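Local coordinates for protein N5-carboxyaminoimidazole ribonucleotide synthetase (Bacillus anthracis, PDB 3QFF) that probably carboxylates aminoimidazole ribonucleotide to its N5-carboxy form in purine biosynthesis, using ATP and bicarbonate, at residues K34-K47 against A55-I69. Numbering follows the deposited sequence.
Sequences KEMGYKIAVLDPTK and ADIEIVASYDDLKAI
Pro45 lies across one face of the Tyr63 ring, its CD over the rim on the hydroxyl side, 3.7 Å from the ring centroid in a CH-pi contact. The backbone O of Leu43 sits at the ring edge, near its plane. The Asp44 carboxylate runs beside the tyrosine, its plane almost perpendicular (88°) to the ring; its OD2 accepts from Gly22 N, in the glycine-rich turn after strand 16-20, and its OD1 closes an Asx turn by accepting from Thr46 N. At the other end of the contact, the Asp56 carboxylate has two donors on a single oxygen: Lys34 NZ reaches OD2 from the syn side in a salt bridge (2.7 Å), and Ile40 N meets OD2 from the anti side (2.9 Å). Lys39 CG packs 3.5 Å from Asp56 CG. Between these ends the strands run parallel, 11° apart. Ile40 O takes both Asp56 N and Ile57 N, and further on Ile59 N gives Val42 O a nearly straight bond of 2.8 Å. Leu43, with CG anti to the backbone N (chi1 180°), sends CD1 to Ala68 CB (3.9 Å) and to Ile69 CD1, while CD2 turns to Tyr63 CD2. On the opposite sheet face Val42 CG1 packs against Ala55 CB (3.6 Å), and one water donates to both Thr46 O and Glu58 OE1, an oxygen that also accepts from Asn48 N. In this Rossmann-like preATP-grasp domain, strand 57-60 is an edge strand of the chain's four-stranded parallel sheet, and strand 39-44 lies between it and strand 16-20. Helix 66-74 covers the Ala41, Leu43 and Ile59 face through Leu72, Phe83 stacks with Tyr63, and Lys34, in the last turn of helix 24-35, packs on Leu31 of the second subunit.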
loop_
_atom_site.group_PDB
_atom_site.type_symbol
_atom_site.label_atom_id
_atom_site.label_comp_id
_atom_site.label_asym_id
_atom_site.label_seq_id
_atom_site.Cartn_x
_atom_site.Cartn_y
_atom_site.Cartn_z
ATOM N N LYS A 34 -3.823 -3.557 7.770
ATOM C CA LYS A 34 -4.793 -4.435 7.118
ATOM C C LYS A 34 -4.109 -5.338 6.077
ATOM O O LYS A 34 -4.482 -6.500 5.928
ATOM C CB LYS A 34 -5.899 -3.590 6.486
ATOM C CG LYS A 34 -7.323 -4.006 6.861
ATOM C CD LYS A 34 -7.753 -3.413 8.184
ATOM C CE LYS A 34 -9.267 -3.517 8.371
ATOM N NZ LYS A 34 -9.701 -4.878 8.798
ATOM N N GLU A 35 -3.095 -4.817 5.373
ATOM C CA GLU A 35 -2.351 -5.630 4.386
ATOM C C GLU A 35 -1.709 -6.844 5.048
ATOM O O GLU A 35 -1.620 -7.909 4.446
ATOM C CB GLU A 35 -1.293 -4.798 3.646
ATOM C CG GLU A 35 -1.922 -3.844 2.626
ATOM C CD GLU A 35 -1.049 -2.665 2.248
ATOM O OE1 GLU A 35 0.199 -2.822 2.184
ATOM O OE2 GLU A 35 -1.629 -1.573 1.983
ATOM N N MET A 36 -1.302 -6.663 6.301
ATOM C CA MET A 36 -0.642 -7.688 7.089
ATOM C C MET A 36 -1.628 -8.505 7.918
ATOM O O MET A 36 -1.219 -9.322 8.730
ATOM C CB MET A 36 0.413 -7.047 8.002
ATOM C CG MET A 36 1.789 -6.902 7.351
ATOM S SD MET A 36 3.045 -6.188 8.454
ATOM C CE MET A 36 2.382 -4.547 8.652
ATOM N N GLY A 37 -2.920 -8.263 7.718
ATOM C CA GLY A 37 -3.971 -9.074 8.311
ATOM C C GLY A 37 -4.323 -8.725 9.744
ATOM O O GLY A 37 -4.842 -9.576 10.463
ATOM N N TYR A 38 -4.022 -7.494 10.167
ATOM C CA TYR A 38 -4.476 -6.994 11.466
ATOM C C TYR A 38 -5.907 -6.469 11.400
ATOM O O TYR A 38 -6.373 -6.001 10.355
ATOM C CB TYR A 38 -3.542 -5.898 12.006
ATOM C CG TYR A 38 -2.210 -6.434 12.422
ATOM C CD1 TYR A 38 -2.037 -7.031 13.670
ATOM C CD2 TYR A 38 -1.118 -6.387 11.549
ATOM C CE1 TYR A 38 -0.814 -7.549 14.052
ATOM C CE2 TYR A 38 0.122 -6.910 11.923
ATOM C CZ TYR A 38 0.268 -7.485 13.172
ATOM O OH TYR A 38 1.494 -7.998 13.531
ATOM N N LYS A 39 -6.597 -6.564 12.533
ATOM C CA LYS A 39 -7.904 -5.941 12.727
ATOM C C LYS A 39 -7.663 -4.569 13.359
ATOM O O LYS A 39 -6.668 -4.375 14.052
ATOM C CB LYS A 39 -8.758 -6.847 13.632
ATOM C CG LYS A 39 -10.122 -6.284 14.021
ATOM C CD LYS A 39 -11.009 -7.382 14.662
ATOM C CE LYS A 39 -12.297 -6.782 15.251
ATOM N NZ LYS A 39 -13.213 -7.834 15.807
ATOM N N ILE A 40 -8.553 -3.615 13.105
ATOM C CA ILE A 40 -8.355 -2.242 13.547
ATOM C C ILE A 40 -9.540 -1.714 14.356
ATOM O O ILE A 40 -10.697 -1.817 13.921
ATOM C CB ILE A 40 -8.117 -1.278 12.337
ATOM C CG1 ILE A 40 -6.918 -1.737 11.485
ATOM C CG2 ILE A 40 -7.968 0.203 12.808
ATOM C CD1 ILE A 40 -5.574 -1.698 12.193
ATOM N N ALA A 41 -9.242 -1.158 15.530
ATOM C CA ALA A 41 -10.227 -0.379 16.299
ATOM C C ALA A 41 -9.745 1.062 16.391
ATOM O O ALA A 41 -8.551 1.307 16.571
ATOM C CB ALA A 41 -10.425 -0.985 17.696
ATOM N N VAL A 42 -10.655 2.022 16.264
ATOM C CA VAL A 42 -10.277 3.433 16.356
ATOM C C VAL A 42 -11.206 4.172 17.317
ATOM O O VAL A 42 -12.400 3.874 17.392
ATOM C CB VAL A 42 -10.256 4.132 14.948
ATOM C CG1 VAL A 42 -11.588 3.964 14.217
ATOM C CG2 VAL A 42 -9.894 5.628 15.053
ATOM N N LEU A 43 -10.641 5.121 18.057
ATOM C CA LEU A 43 -11.420 6.074 18.855
ATOM C C LEU A 43 -11.192 7.492 18.339
ATOM O O LEU A 43 -10.046 7.911 18.139
ATOM C CB LEU A 43 -11.048 5.975 20.336
ATOM C CG LEU A 43 -11.729 6.876 21.379
ATOM C CD1 LEU A 43 -11.548 6.257 22.743
ATOM C CD2 LEU A 43 -11.173 8.302 21.383
ATOM N N ASP A 44 -12.288 8.229 18.166
ATOM C CA ASP A 44 -12.273 9.566 17.564
ATOM C C ASP A 44 -13.589 10.278 17.915
ATOM O O ASP A 44 -14.638 9.638 17.967
ATOM C CB ASP A 44 -12.132 9.451 16.037
ATOM C CG ASP A 44 -11.858 10.799 15.356
ATOM O OD1 ASP A 44 -12.827 11.515 15.035
ATOM O OD2 ASP A 44 -10.668 11.143 15.141
ATOM N N PRO A 45 -13.529 11.599 18.180
ATOM C CA PRO A 45 -14.704 12.418 18.521
ATOM C C PRO A 45 -15.794 12.486 17.450
ATOM O O PRO A 45 -16.966 12.727 17.779
ATOM C CB PRO A 45 -14.101 13.814 18.720
ATOM C CG PRO A 45 -12.722 13.563 19.163
ATOM C CD PRO A 45 -12.278 12.339 18.403
ATOM N N THR A 46 -15.418 12.308 16.186
ATOM C CA THR A 46 -16.366 12.429 15.071
ATOM C C THR A 46 -16.634 11.064 14.448
ATOM O O THR A 46 -15.714 10.268 14.291
ATOM C CB THR A 46 -15.829 13.377 13.980
ATOM O OG1 THR A 46 -15.345 14.579 14.589
ATOM C CG2 THR A 46 -16.926 13.735 12.979
ATOM N N LYS A 47 -17.891 10.804 14.099
ATOM C CA LYS A 47 -18.274 9.583 13.386
ATOM C C LYS A 47 -17.775 9.605 11.941
ATOM O O LYS A 47 -17.567 10.673 11.368
ATOM C CB LYS A 47 -19.800 9.381 13.431
ATOM C CG LYS A 47 -20.278 8.036 12.857
ATOM C CD LYS A 47 -21.337 7.366 13.739
ATOM C CE LYS A 47 -22.746 7.703 13.273
ATOM N NZ LYS A 47 -23.194 6.764 12.193
ATOM N N ALA A 55 -11.729 0.961 9.574
ATOM C CA ALA A 55 -11.649 0.213 10.833
ATOM C C ALA A 55 -12.738 -0.846 10.954
ATOM O O ALA A 55 -13.801 -0.716 10.341
ATOM C CB ALA A 55 -11.708 1.167 12.026
ATOM N N ASP A 56 -12.459 -1.891 11.733
ATOM C CA ASP A 56 -13.439 -2.941 12.019
ATOM C C ASP A 56 -14.357 -2.475 13.150
ATOM O O ASP A 56 -15.565 -2.757 13.155
ATOM C CB ASP A 56 -12.758 -4.258 12.420
ATOM C CG ASP A 56 -11.818 -4.800 11.343
ATOM O OD1 ASP A 56 -12.241 -5.688 10.574
ATOM O OD2 ASP A 56 -10.653 -4.342 11.260
ATOM N N ILE A 57 -13.776 -1.756 14.108
ATOM C CA ILE A 57 -14.519 -1.214 15.252
ATOM C C ILE A 57 -14.296 0.302 15.383
ATOM O O ILE A 57 -13.160 0.775 15.292
ATOM C CB ILE A 57 -14.117 -1.933 16.562
ATOM C CG1 ILE A 57 -14.371 -3.438 16.431
ATOM C CG2 ILE A 57 -14.864 -1.354 17.772
ATOM C CD1 ILE A 57 -13.841 -4.263 17.585
ATOM N N GLU A 58 -15.383 1.047 15.594
ATOM C CA GLU A 58 -15.334 2.495 15.783
ATOM C C GLU A 58 -15.933 2.888 17.139
ATOM O O GLU A 58 -17.066 2.527 17.447
ATOM C CB GLU A 58 -16.084 3.195 14.643
ATOM C CG GLU A 58 -16.170 4.734 14.733
ATOM C CD GLU A 58 -17.099 5.346 13.667
ATOM O OE1 GLU A 58 -16.923 6.527 13.313
ATOM O OE2 GLU A 58 -18.000 4.647 13.157
ATOM N N ILE A 59 -15.158 3.609 17.947
ATOM C CA ILE A 59 -15.669 4.226 19.170
ATOM C C ILE A 59 -15.700 5.746 19.017
ATOM O O ILE A 59 -14.661 6.394 18.842
ATOM C CB ILE A 59 -14.841 3.825 20.417
ATOM C CG1 ILE A 59 -14.851 2.310 20.595
ATOM C CG2 ILE A 59 -15.379 4.515 21.669
ATOM C CD1 ILE A 59 -13.759 1.782 21.497
ATOM N N VAL A 60 -16.900 6.315 19.079
ATOM C CA VAL A 60 -17.065 7.745 18.899
ATOM C C VAL A 60 -17.137 8.393 20.286
ATOM O O VAL A 60 -18.168 8.305 20.961
ATOM C CB VAL A 60 -18.289 8.076 17.985
ATOM C CG1 VAL A 60 -18.438 9.584 17.778
ATOM C CG2 VAL A 60 -18.131 7.398 16.629
ATOM N N ALA A 61 -16.021 9.003 20.709
ATOM C CA ALA A 61 -15.903 9.657 22.028
ATOM C C ALA A 61 -14.804 10.727 22.080
ATOM O O ALA A 61 -13.967 10.793 21.182
ATOM C CB ALA A 61 -15.666 8.619 23.112
ATOM N N SER A 62 -14.817 11.546 23.134
ATOM C CA SER A 62 -13.771 12.543 23.398
ATOM C C SER A 62 -12.454 11.887 23.780
ATOM O O SER A 62 -12.437 10.827 24.406
ATOM C CB SER A 62 -14.173 13.472 24.561
ATOM O OG SER A 62 -15.355 14.191 24.282
ATOM N N TYR A 63 -11.350 12.552 23.453
ATOM C CA TYR A 63 -10.026 12.025 23.780
ATOM C C TYR A 63 -9.716 12.023 25.291
ATOM O O TYR A 63 -8.766 11.356 25.727
ATOM C CB TYR A 63 -8.930 12.788 23.031
ATOM C CG TYR A 63 -8.975 12.682 21.516
ATOM C CD1 TYR A 63 -9.045 13.836 20.723
ATOM C CD2 TYR A 63 -8.916 11.435 20.875
ATOM C CE1 TYR A 63 -9.062 13.753 19.329
ATOM C CE2 TYR A 63 -8.947 11.338 19.485
ATOM C CZ TYR A 63 -9.015 12.498 18.717
ATOM O OH TYR A 63 -9.043 12.417 17.343
ATOM N N ASP A 64 -10.493 12.772 26.074
ATOM C CA ASP A 64 -10.302 12.830 27.535
ATOM C C ASP A 64 -11.309 11.967 28.298
ATOM O O ASP A 64 -11.342 11.980 29.533
ATOM C CB ASP A 64 -10.342 14.284 28.046
ATOM C CG ASP A 64 -11.655 14.984 27.721
ATOM O OD1 ASP A 64 -11.738 16.209 27.928
ATOM O OD2 ASP A 64 -12.608 14.317 27.254
ATOM N N ASP A 65 -12.122 11.215 27.554
ATOM C CA ASP A 65 -13.144 10.341 28.118
ATOM C C ASP A 65 -12.493 9.011 28.507
ATOM O O ASP A 65 -12.348 8.109 27.668
ATOM C CB ASP A 65 -14.270 10.160 27.085
ATOM C CG ASP A 65 -15.410 9.272 27.571
ATOM O OD1 ASP A 65 -16.419 9.174 26.837
ATOM O OD2 ASP A 65 -15.308 8.660 28.655
ATOM N N LEU A 66 -12.087 8.899 29.774
ATOM C CA LEU A 66 -11.293 7.750 30.225
ATOM C C LEU A 66 -12.011 6.408 30.038
ATOM O O LEU A 66 -11.377 5.439 29.667
ATOM C CB LEU A 66 -10.771 7.918 31.666
ATOM C CG LEU A 66 -10.095 6.705 32.345
ATOM C CD1 LEU A 66 -8.809 6.256 31.638
ATOM C CD2 LEU A 66 -9.821 6.974 33.817
ATOM N N LYS A 67 -13.325 6.377 30.262
ATOM C CA LYS A 67 -14.134 5.173 30.025
ATOM C C LYS A 67 -14.049 4.686 28.574
ATOM O O LYS A 67 -13.948 3.486 28.322
ATOM C CB LYS A 67 -15.607 5.400 30.404
ATOM C CG LYS A 67 -15.842 5.915 31.833
ATOM C CD LYS A 67 -15.994 4.806 32.858
ATOM C CE LYS A 67 -16.935 5.249 33.989
ATOM N NZ LYS A 67 -16.708 4.473 35.237
ATOM N N ALA A 68 -14.112 5.611 27.626
ATOM C CA ALA A 68 -14.008 5.253 26.205
ATOM C C ALA A 68 -12.595 4.769 25.862
ATOM O O ALA A 68 -12.441 3.770 25.172
ATOM C CB ALA A 68 -14.411 6.427 25.326
ATOM N N ILE A 69 -11.579 5.480 26.349
ATOM C CA ILE A 69 -10.177 5.068 26.218
ATOM C C ILE A 69 -10.004 3.631 26.753
ATOM O O ILE A 69 -9.318 2.800 26.141
ATOM C CB ILE A 69 -9.220 6.058 26.974
ATOM C CG1 ILE A 69 -9.062 7.392 26.216
ATOM C CG2 ILE A 69 -7.841 5.432 27.239
ATOM C CD1 ILE A 69 -8.409 7.263 24.840
HETATM O O HOH W 1 -14.919 7.941 13.553
#